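GGDEF and EAL domain-containing protein (PDB 6PWK) binds cyclic di-GMP and probably acts as a receptor in the control of cell adhesion and biofilm formation. Local coordinates at residues G43-F54 / N134-N142; S153-K161 / I173-K184. One frame throughout, in Å; residues are numbered along the deposited sequence.

Contact 1: residues G43-F54 / N134-N142; sequences GIGGVAILQAEF and NLSLGVVSN
Val-47 faces Val-140 and Ile-49 faces Gly-138 where two central antiparallel strands of the GGDEF-domain sheet, 45-51 and 136-142, run side by side at 159°. In the first hydrogen-bonded pair Val-47 N reaches Val-140 O at 2.8 Å, and Val-140 N returns to Val-47 O at 2.7 Å. The same double link joins Ile-49 to Gly-138 and Gln-51 to Ser-136. On one face Val-47 and Val-140 lie alongside each other, CG1 of the former 3.6 Å from CG2 of the latter. Beside them Ile-49 lays CG2 over the backbone of Gly-138, while CG1, anti to the backbone N (chi1 -176°), carries CD1 away from strand 136-142. On the other face, Ala-48 CB meets Val-139 CG1 at 3.6 Å, Leu-137 CD1 rests on Leu-50 CB, and the Leu-50 and Leu-135 side chains cross obliquely, CD1 to CD1 3.6 Å. At one end Asn-142 ND2 donates to a lone pair of Gly-43 O at 3.0 Å, while its OD1 bonds Ser-146. At the other end Asn-134 O sits at the edge of the Phe-54 ring, near its plane, 3.2 Å from CD1. The far edge of strand 45-51 bonds strand 96-102. Helix 28-41 covers Val-47, and helix 148-164 brings Leu-155 onto Ile-49 and Val-140. Ile-49 also touches bound cyclic di-GMP, and Gln-51 OE1 is held by Lys-163 at the end of that helix.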
loop_
_atom_site.group_PDB
_atom_site.type_symbol
_atom_site.label_atom_id
_atom_site.label_comp_id
_atom_site.label_asym_id
_atom_site.label_seq_id
_atom_site.Cartn_x
_atom_site.Cartn_y
_atom_site.Cartn_z
ATOM N N GLY A 43 34.848 -17.578 -0.545
ATOM C CA GLY A 43 34.072 -17.019 -1.630
ATOM C C GLY A 43 33.853 -17.959 -2.790
ATOM O O GLY A 43 33.369 -17.524 -3.839
ATOM N N ILE A 44 34.199 -19.233 -2.636
ATOM C CA ILE A 44 34.027 -20.227 -3.689
ATOM C C ILE A 44 32.676 -20.897 -3.492
ATOM O O ILE A 44 32.423 -21.508 -2.447
ATOM C CB ILE A 44 35.163 -21.261 -3.667
ATOM C CG1 ILE A 44 36.523 -20.563 -3.603
ATOM C CG2 ILE A 44 35.077 -22.170 -4.883
ATOM C CD1 ILE A 44 36.777 -19.609 -4.748
ATOM N N GLY A 45 31.808 -20.781 -4.484
ATOM C CA GLY A 45 30.493 -21.366 -4.415
ATOM C C GLY A 45 29.481 -20.472 -5.091
ATOM O O GLY A 45 29.829 -19.614 -5.901
ATOM N N GLY A 46 28.207 -20.678 -4.744
ATOM C CA GLY A 46 27.127 -19.931 -5.343
ATOM C C GLY A 46 26.141 -19.433 -4.302
ATOM O O GLY A 46 26.196 -19.802 -3.126
ATOM N N VAL A 47 25.229 -18.585 -4.769
ATOM C CA VAL A 47 24.231 -17.954 -3.919
ATOM C C VAL A 47 22.936 -17.857 -4.719
ATOM O O VAL A 47 22.952 -17.698 -5.944
ATOM C CB VAL A 47 24.722 -16.569 -3.422
ATOM C CG1 VAL A 47 24.361 -15.455 -4.397
ATOM C CG2 VAL A 47 24.205 -16.279 -2.035
ATOM N N ALA A 48 21.808 -17.992 -4.025
ATOM C CA ALA A 48 20.516 -18.085 -4.691
ATOM C C ALA A 48 19.448 -17.380 -3.870
ATOM O O ALA A 48 19.561 -17.254 -2.649
ATOM C CB ALA A 48 20.108 -19.545 -4.928
ATOM N N ILE A 49 18.403 -16.924 -4.562
ATOM C CA ILE A 49 17.259 -16.277 -3.934
ATOM C C ILE A 49 15.985 -16.849 -4.547
ATOM O O ILE A 49 15.892 -17.006 -5.770
ATOM C CB ILE A 49 17.303 -14.742 -4.085
ATOM C CG1 ILE A 49 16.145 -14.093 -3.324
ATOM C CG2 ILE A 49 17.285 -14.326 -5.552
ATOM C CD1 ILE A 49 16.176 -12.582 -3.349
ATOM N N LEU A 50 15.019 -17.178 -3.696
ATOM C CA LEU A 50 13.742 -17.735 -4.117
ATOM C C LEU A 50 12.631 -16.840 -3.597
ATOM O O LEU A 50 12.539 -16.604 -2.388
ATOM C CB LEU A 50 13.568 -19.163 -3.590
ATOM C CG LEU A 50 12.182 -19.781 -3.783
ATOM C CD1 LEU A 50 11.927 -20.066 -5.251
ATOM C CD2 LEU A 50 12.025 -21.044 -2.947
ATOM N N GLN A 51 11.788 -16.346 -4.499
ATOM C CA GLN A 51 10.670 -15.487 -4.132
ATOM C C GLN A 51 9.359 -16.241 -4.306
ATOM O O GLN A 51 9.087 -16.784 -5.382
ATOM C CB GLN A 51 10.646 -14.209 -4.967
ATOM C CG GLN A 51 9.406 -13.369 -4.710
ATOM C CD GLN A 51 9.437 -12.039 -5.422
ATOM O OE1 GLN A 51 10.431 -11.683 -6.054
ATOM N NE2 GLN A 51 8.344 -11.292 -5.325
ATOM N N ALA A 52 8.550 -16.260 -3.248
ATOM C CA ALA A 52 7.257 -16.940 -3.259
ATOM C C ALA A 52 6.160 -15.885 -3.364
ATOM O O ALA A 52 5.585 -15.437 -2.371
ATOM C CB ALA A 52 7.097 -17.808 -2.015
ATOM N N GLU A 53 5.872 -15.482 -4.604
ATOM C CA GLU A 53 4.805 -14.515 -4.835
ATOM C C GLU A 53 3.438 -15.106 -4.514
ATOM O O GLU A 53 2.521 -14.371 -4.130
ATOM C CB GLU A 53 4.855 -14.018 -6.282
ATOM C CG GLU A 53 3.779 -13.002 -6.657
ATOM C CD GLU A 53 4.059 -11.603 -6.128
ATOM O OE1 GLU A 53 5.009 -11.434 -5.334
ATOM O OE2 GLU A 53 3.326 -10.668 -6.514
ATOM N N PHE A 54 3.285 -16.426 -4.647
ATOM C CA PHE A 54 2.004 -17.051 -4.338
ATOM C C PHE A 54 1.681 -16.963 -2.851
ATOM O O PHE A 54 0.503 -16.971 -2.474
ATOM C CB PHE A 54 1.997 -18.506 -4.811
ATOM C CG PHE A 54 2.906 -19.413 -4.027
ATOM C CD1 PHE A 54 4.268 -19.440 -4.279
ATOM C CD2 PHE A 54 2.394 -20.256 -3.055
ATOM C CE1 PHE A 54 5.104 -20.280 -3.567
ATOM C CE2 PHE A 54 3.224 -21.099 -2.339
ATOM C CZ PHE A 54 4.581 -21.110 -2.596
ATOM N N ASN A 134 3.900 -20.752 -8.864
ATOM C CA ASN A 134 3.988 -19.305 -9.029
ATOM C C ASN A 134 5.119 -18.729 -8.184
ATOM O O ASN A 134 4.884 -18.156 -7.120
ATOM C CB ASN A 134 2.660 -18.640 -8.660
ATOM C CG ASN A 134 2.633 -17.161 -8.999
ATOM O OD1 ASN A 134 2.193 -16.769 -10.080
ATOM N ND2 ASN A 134 3.101 -16.330 -8.073
ATOM N N LEU A 135 6.350 -18.884 -8.665
ATOM C CA LEU A 135 7.527 -18.438 -7.934
ATOM C C LEU A 135 8.596 -18.026 -8.936
ATOM O O LEU A 135 8.425 -18.158 -10.151
ATOM C CB LEU A 135 8.037 -19.535 -6.996
ATOM C CG LEU A 135 8.382 -20.858 -7.684
ATOM C CD1 LEU A 135 9.857 -20.941 -8.063
ATOM C CD2 LEU A 135 7.989 -22.023 -6.810
ATOM N N SER A 136 9.711 -17.529 -8.408
ATOM C CA SER A 136 10.856 -17.156 -9.224
ATOM C C SER A 136 12.130 -17.458 -8.453
ATOM O O SER A 136 12.209 -17.211 -7.246
ATOM C CB SER A 136 10.806 -15.677 -9.615
ATOM O OG SER A 136 9.606 -15.388 -10.309
ATOM N N LEU A 137 13.121 -17.998 -9.155
ATOM C CA LEU A 137 14.380 -18.412 -8.547
ATOM C C LEU A 137 15.529 -17.771 -9.309
ATOM O O LEU A 137 15.660 -17.970 -10.520
ATOM C CB LEU A 137 14.519 -19.936 -8.547
ATOM C CG LEU A 137 15.803 -20.491 -7.926
ATOM C CD1 LEU A 137 15.850 -20.195 -6.434
ATOM C CD2 LEU A 137 15.925 -21.983 -8.183
ATOM N N GLY A 138 16.349 -17.001 -8.604
ATOM C CA GLY A 138 17.560 -16.427 -9.160
ATOM C C GLY A 138 18.775 -17.023 -8.467
ATOM O O GLY A 138 18.817 -17.112 -7.238
ATOM N N VAL A 139 19.747 -17.446 -9.270
ATOM C CA VAL A 139 20.967 -18.064 -8.766
ATOM C C VAL A 139 22.161 -17.374 -9.412
ATOM O O VAL A 139 22.134 -17.049 -10.605
ATOM C CB VAL A 139 20.994 -19.587 -9.033
ATOM C CG1 VAL A 139 19.783 -20.262 -8.406
ATOM C CG2 VAL A 139 21.030 -19.880 -10.517
ATOM N N VAL A 140 23.198 -17.116 -8.615
ATOM C CA VAL A 140 24.453 -16.575 -9.126
ATOM C C VAL A 140 25.603 -17.403 -8.573
ATOM O O VAL A 140 25.554 -17.876 -7.431
ATOM C CB VAL A 140 24.639 -15.071 -8.797
ATOM C CG1 VAL A 140 23.321 -14.419 -8.413
ATOM C CG2 VAL A 140 25.706 -14.848 -7.728
ATOM N N SER A 141 26.623 -17.604 -9.402
ATOM C CA SER A 141 27.843 -18.290 -9.007
ATOM C C SER A 141 28.956 -17.263 -8.847
ATOM O O SER A 141 29.196 -16.458 -9.752
ATOM C CB SER A 141 28.245 -19.343 -10.038
ATOM O OG SER A 141 28.693 -18.735 -11.237
ATOM N N ASN A 142 29.627 -17.294 -7.700
ATOM C CA ASN A 142 30.703 -16.354 -7.411
ATOM C C ASN A 142 31.991 -16.903 -8.007
ATOM O O ASN A 142 32.604 -17.819 -7.455
ATOM C CB ASN A 142 30.836 -16.124 -5.909
ATOM C CG ASN A 142 31.541 -14.823 -5.580
ATOM O OD1 ASN A 142 31.461 -13.855 -6.334
ATOM N ND2 ASN A 142 32.235 -14.794 -4.447
#

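Contact 2: residues S153-K161 / I173-K184; sequences SLLDNALAK and ISSDTDKIILGK. With C2E (9,9'-[(2R,3R,3aS,5S,7aR,9R,10R,10aS,12S,14aR)-3,5,10,12-tetrahydroxy-5,12-dioxidooctahydro-2H,7H-difuro[3,2-d:3',2'-j][1,3,7,9,2,8]tetraoxadiphosphacyclododecine-2,9-diyl]bis(2-amino-1,9-dihydro-6H-purin-6-one)), chain D.
Asp-156 and Lys-184 meet beside one nucleotide half of a bound cyclic di-GMP (C2E). From Asp-156, CB starts 3.5 Å from guanine N31 of C2E, and CG, anti to the backbone N (chi1 -159°), turns the carboxylate to the ligand. OD1 accepts from the guanine amino N21 of C2E at 2.9 Å. OD2 has two partners: the ribose hydroxyl O2A of C2E at 2.8 Å and, in a salt bridge, Lys-184 NZ at 2.6 Å. NZ comes from above the carboxylate plane, 44° out of it, and the lysine chain crosses the aspartate at about a right angle, bending only at chi4. Lys-184 N adds a bond to C2E O3A at 3.0 Å and another to O2A, so this lysine grips ligand and aspartate together.

On the next residue, the Asn-157 amide spends both N-H groups of ND2: on Leu-182 O at 2.7 Å, nearly straight at 172°, and on Ser-153 O, which also takes Asn-157 N. Both acceptors lie near the amide plane, and OD1 accepts from Trp-187, so the amide's rotation is fixed and the backbone at Leu-182 is tied to the helix.

Beyond it the contact is apolar. Leu-154 CD2 lies 3.6 Å from Ile-181 CG1, the two side chains at about a right angle, and also touches Ile-173 CG2; Ile-173 CG1 packs on Ala-158 CB at 3.9 Å. Ile-173 thus joins the helix to the last strand of a beta-alpha-beta unit (136-142, 148-164, 171-174), while Ile-181 belongs to the chain running on past it. That chain folds back along the helix to complete a cyclic di-GMP site, to which Asp-68 of the second subunit also bonds.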
loop_
_atom_site.group_PDB
_atom_site.type_symbol
_atom_site.label_atom_id
_atom_site.label_comp_id
_atom_site.label_asym_id
_atom_site.label_seq_id
_atom_site.Cartn_x
_atom_site.Cartn_y
_atom_site.Cartn_z
ATOM N N SER A 153 23.126 -7.367 -5.408
ATOM C CA SER A 153 22.688 -6.772 -6.668
ATOM C C SER A 153 22.615 -7.817 -7.774
ATOM O O SER A 153 21.646 -7.849 -8.543
ATOM C CB SER A 153 23.628 -5.634 -7.064
ATOM O OG SER A 153 23.534 -4.555 -6.152
ATOM N N LEU A 154 23.633 -8.675 -7.874
ATOM C CA LEU A 154 23.588 -9.772 -8.834
ATOM C C LEU A 154 22.409 -10.694 -8.555
ATOM O O LEU A 154 21.743 -11.164 -9.485
ATOM C CB LEU A 154 24.898 -10.558 -8.789
ATOM C CG LEU A 154 26.110 -9.953 -9.493
ATOM C CD1 LEU A 154 27.392 -10.462 -8.864
ATOM C CD2 LEU A 154 26.072 -10.294 -10.971
ATOM N N LEU A 155 22.146 -10.968 -7.277
ATOM C CA LEU A 155 21.020 -11.816 -6.906
ATOM C C LEU A 155 19.698 -11.182 -7.320
ATOM O O LEU A 155 18.768 -11.880 -7.741
ATOM C CB LEU A 155 21.058 -12.071 -5.399
ATOM C CG LEU A 155 20.650 -13.423 -4.812
ATOM C CD1 LEU A 155 21.049 -14.567 -5.718
ATOM C CD2 LEU A 155 21.282 -13.593 -3.441
ATOM N N ASP A 156 19.604 -9.853 -7.222
ATOM C CA ASP A 156 18.367 -9.162 -7.571
ATOM C C ASP A 156 18.166 -9.117 -9.082
ATOM O O ASP A 156 17.043 -9.289 -9.571
ATOM C CB ASP A 156 18.380 -7.750 -6.985
ATOM C CG ASP A 156 16.993 -7.152 -6.864
ATOM O OD1 ASP A 156 16.005 -7.910 -6.952
ATOM O OD2 ASP A 156 16.892 -5.921 -6.679
ATOM N N ASN A 157 19.242 -8.878 -9.839
ATOM C CA ASN A 157 19.129 -8.848 -11.293
ATOM C C ASN A 157 18.873 -10.235 -11.867
ATOM O O ASN A 157 18.162 -10.367 -12.872
ATOM C CB ASN A 157 20.391 -8.241 -11.907
ATOM C CG ASN A 157 20.491 -6.746 -11.679
ATOM O OD1 ASN A 157 20.098 -5.950 -12.533
ATOM N ND2 ASN A 157 21.015 -6.356 -10.524
ATOM N N ALA A 158 19.437 -11.277 -11.253
ATOM C CA ALA A 158 19.143 -12.635 -11.698
ATOM C C ALA A 158 17.690 -12.996 -11.426
ATOM O O ALA A 158 17.053 -13.683 -12.233
ATOM C CB ALA A 158 20.083 -13.629 -11.015
ATOM N N LEU A 159 17.148 -12.539 -10.296
ATOM C CA LEU A 159 15.739 -12.783 -10.003
ATOM C C LEU A 159 14.843 -12.080 -11.013
ATOM O O LEU A 159 13.814 -12.626 -11.427
ATOM C CB LEU A 159 15.417 -12.325 -8.580
ATOM C CG LEU A 159 14.012 -12.628 -8.062
ATOM C CD1 LEU A 159 13.734 -14.119 -8.137
ATOM C CD2 LEU A 159 13.851 -12.121 -6.637
ATOM N N ALA A 160 15.220 -10.867 -11.425
ATOM C CA ALA A 160 14.463 -10.170 -12.459
ATOM C C ALA A 160 14.550 -10.908 -13.789
ATOM O O ALA A 160 13.587 -10.922 -14.566
ATOM C CB ALA A 160 14.971 -8.737 -12.605
ATOM N N LYS A 161 15.700 -11.525 -14.067
ATOM C CA LYS A 161 15.844 -12.328 -15.276
ATOM C C LYS A 161 14.888 -13.515 -15.264
ATOM O O LYS A 161 14.288 -13.852 -16.292
ATOM C CB LYS A 161 17.292 -12.796 -15.411
ATOM C CG LYS A 161 17.611 -13.562 -16.684
ATOM C CD LYS A 161 19.070 -13.995 -16.691
ATOM C CE LYS A 161 19.464 -14.628 -18.015
ATOM N NZ LYS A 161 20.901 -15.018 -18.027
ATOM N N ILE A 173 23.080 -15.894 -13.434
ATOM C CA ILE A 173 24.092 -14.902 -13.775
ATOM C C ILE A 173 25.372 -15.277 -13.043
ATOM O O ILE A 173 25.341 -15.551 -11.841
ATOM C CB ILE A 173 23.659 -13.473 -13.392
ATOM C CG1 ILE A 173 22.359 -13.088 -14.098
ATOM C CG2 ILE A 173 24.752 -12.473 -13.729
ATOM C CD1 ILE A 173 21.917 -11.664 -13.818
ATOM N N SER A 174 26.490 -15.296 -13.758
ATOM C CA SER A 174 27.776 -15.555 -13.129
ATOM C C SER A 174 28.411 -14.239 -12.703
ATOM O O SER A 174 28.255 -13.213 -13.369
ATOM C CB SER A 174 28.704 -16.310 -14.081
ATOM O OG SER A 174 29.961 -16.554 -13.473
ATOM N N SER A 175 29.129 -14.272 -11.575
ATOM C CA SER A 175 29.693 -13.045 -11.018
ATOM C C SER A 175 30.717 -12.403 -11.945
ATOM O O SER A 175 31.021 -11.215 -11.789
ATOM C CB SER A 175 30.336 -13.323 -9.659
ATOM O OG SER A 175 31.700 -13.678 -9.806
ATOM N N ASP A 176 31.252 -13.154 -12.903
ATOM C CA ASP A 176 32.230 -12.640 -13.850
ATOM C C ASP A 176 31.589 -12.057 -15.103
ATOM O O ASP A 176 32.309 -11.714 -16.048
ATOM C CB ASP A 176 33.220 -13.747 -14.235
ATOM C CG ASP A 176 32.529 -15.016 -14.717
ATOM O OD1 ASP A 176 31.332 -14.954 -15.067
ATOM O OD2 ASP A 176 33.183 -16.080 -14.741
ATOM N N THR A 177 30.263 -11.934 -15.129
ATOM C CA THR A 177 29.564 -11.526 -16.341
ATOM C C THR A 177 29.972 -10.121 -16.766
ATOM O O THR A 177 30.309 -9.266 -15.941
ATOM C CB THR A 177 28.048 -11.583 -16.131
ATOM O OG1 THR A 177 27.382 -11.257 -17.357
ATOM C CG2 THR A 177 27.613 -10.596 -15.053
ATOM N N ASP A 178 29.956 -9.895 -18.079
ATOM C CA ASP A 178 30.166 -8.559 -18.621
ATOM C C ASP A 178 28.894 -7.726 -18.624
ATOM O O ASP A 178 28.960 -6.525 -18.906
ATOM C CB ASP A 178 30.722 -8.645 -20.046
ATOM C CG ASP A 178 32.159 -9.129 -20.083
ATOM O OD1 ASP A 178 32.872 -8.967 -19.070
ATOM O OD2 ASP A 178 32.577 -9.664 -21.131
ATOM N N LYS A 179 27.748 -8.333 -18.317
ATOM C CA LYS A 179 26.489 -7.605 -18.294
ATOM C C LYS A 179 26.489 -6.562 -17.183
ATOM O O LYS A 179 27.089 -6.748 -16.122
ATOM C CB LYS A 179 25.314 -8.568 -18.104
ATOM C CG LYS A 179 25.022 -9.435 -19.317
ATOM C CD LYS A 179 23.758 -10.259 -19.125
ATOM C CE LYS A 179 23.919 -11.278 -18.007
ATOM N NZ LYS A 179 22.697 -12.114 -17.839
ATOM N N ILE A 180 25.807 -5.453 -17.443
ATOM C CA ILE A 180 25.712 -4.365 -16.477
ATOM C C ILE A 180 24.724 -4.768 -15.388
ATOM O O ILE A 180 23.536 -4.977 -15.657
ATOM C CB ILE A 180 25.288 -3.055 -17.158
ATOM C CG1 ILE A 180 26.422 -2.495 -18.028
ATOM C CG2 ILE A 180 24.858 -2.028 -16.122
ATOM C CD1 ILE A 180 26.512 -3.105 -19.412
ATOM N N ILE A 181 25.214 -4.890 -14.158
ATOM C CA ILE A 181 24.399 -5.266 -13.010
ATOM C C ILE A 181 24.351 -4.079 -12.060
ATOM O O ILE A 181 25.397 -3.535 -11.680
ATOM C CB ILE A 181 24.941 -6.526 -12.311
ATOM C CG1 ILE A 181 24.271 -7.785 -12.873
ATOM C CG2 ILE A 181 24.723 -6.451 -10.799
ATOM C CD1 ILE A 181 24.517 -8.037 -14.351
ATOM N N LEU A 182 23.139 -3.667 -11.692
ATOM C CA LEU A 182 22.933 -2.505 -10.843
ATOM C C LEU A 182 21.883 -2.822 -9.788
ATOM O O LEU A 182 21.032 -3.695 -9.979
ATOM C CB LEU A 182 22.492 -1.279 -11.660
ATOM C CG LEU A 182 23.459 -0.750 -12.721
ATOM C CD1 LEU A 182 22.803 0.350 -13.538
ATOM C CD2 LEU A 182 24.734 -0.244 -12.069
ATOM N N GLY A 183 21.956 -2.106 -8.669
ATOM C CA GLY A 183 20.911 -2.178 -7.671
ATOM C C GLY A 183 19.654 -1.460 -8.126
ATOM O O GLY A 183 19.614 -0.803 -9.167
ATOM N N LYS A 184 18.599 -1.589 -7.316
ATOM C CA LYS A 184 17.306 -1.022 -7.690
ATOM C C LYS A 184 17.390 0.489 -7.862
ATOM O O LYS A 184 16.904 1.043 -8.855
ATOM C CB LYS A 184 16.246 -1.386 -6.648
ATOM C CG LYS A 184 15.886 -2.860 -6.600
ATOM C CD LYS A 184 14.638 -3.084 -5.761
ATOM C CE LYS A 184 14.328 -4.564 -5.599
ATOM N NZ LYS A 184 15.332 -5.263 -4.751
HETATM P P1 C2E D . 18.929 -1.035 -3.689
HETATM O O2P C2E D . 17.458 -1.190 -3.395
HETATM O O1P C2E D . 18.999 0.186 -4.554
HETATM O "O5'" C2E D . 19.827 -0.601 -2.398
HETATM C "C5'" C2E D . 21.036 0.060 -2.595
HETATM C "C4'" C2E D . 21.545 0.258 -1.148
HETATM O "O4'" C2E D . 20.680 0.979 -0.490
HETATM C "C3'" C2E D . 21.382 -1.114 -0.465
HETATM O "O3'" C2E D . 22.471 -1.894 -0.615
HETATM C "C2'" C2E D . 21.134 -0.772 1.017
HETATM O "O2'" C2E D . 22.413 -0.831 1.783
HETATM C "C1'" C2E D . 20.754 0.480 1.040
HETATM N N9 C2E D . 19.516 0.678 1.753
HETATM C C8 C2E D . 18.742 0.212 0.741
HETATM N N7 C2E D . 17.460 0.285 1.178
HETATM C C5 C2E D . 17.447 0.788 2.417
HETATM C C6 C2E D . 16.334 1.114 3.442
HETATM O O6 C2E D . 15.188 0.923 3.201
HETATM N N1 C2E D . 16.653 1.666 4.732
HETATM C C2 C2E D . 18.031 1.922 5.089
HETATM N N2 C2E D . 18.472 2.476 6.365
HETATM N N3 C2E D . 19.057 1.606 4.107
HETATM C C4 C2E D . 18.733 1.035 2.765
HETATM P P11 C2E D . 22.189 -3.467 -0.144
HETATM O O21 C2E D . 21.424 -3.720 1.137
HETATM O O11 C2E D . 23.545 -4.056 0.131
HETATM O O5A C2E D . 21.669 -4.215 -1.527
HETATM C C5A C2E D . 22.014 -3.595 -2.737
HETATM C C4A C2E D . 21.187 -4.182 -3.808
HETATM O O4A C2E D . 21.020 -5.468 -3.616
HETATM C C3A C2E D . 19.662 -3.481 -3.743
HETATM O O3A C2E D . 19.594 -2.248 -4.597
HETATM C C2A C2E D . 18.893 -4.316 -4.185
HETATM O O2A C2E D . 18.834 -4.179 -5.684
HETATM C C1A C2E D . 19.536 -5.739 -3.743
HETATM N N91 C2E D . 19.028 -6.186 -2.613
HETATM C C81 C2E D . 19.438 -5.963 -1.353
HETATM N N71 C2E D . 18.607 -6.652 -0.552
HETATM C C51 C2E D . 17.714 -7.282 -1.314
HETATM C C61 C2E D . 16.543 -8.199 -0.975
HETATM O O61 C2E D . 16.331 -8.439 0.158
HETATM N N11 C2E D . 15.709 -8.766 -1.993
HETATM C C21 C2E D . 15.975 -8.468 -3.375
HETATM N N21 C2E D . 15.136 -9.034 -4.424
HETATM N N31 C2E D . 17.102 -7.587 -3.689
HETATM C C41 C2E D . 17.969 -6.998 -2.616
#

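Contact 1 is the more buried of the two, a sheet core held by regular backbone bonds and aliphatic side chains. Contact 2 is partly buried: it pairs a helix with an irregular segment and combines aliphatic packing with side-chain amide, carboxylate and ammonium groups. They share a sheet, since strand 136-142 of contact 1 neighbours strand 171-174 of contact 2; Ser-141 O lies 2.8 Å from Ser-175 N, a probable hydrogen bond. Helix 148-164 lies over that sheet, its Leu-155 and Leu-159 touching strands 45-51 and 136-142 and its Asp-156 bonded to the ligand. Both contacts also contribute residues to one cyclic di-GMP pocket, an apolar Ile-49 from the first and polar groups from the second.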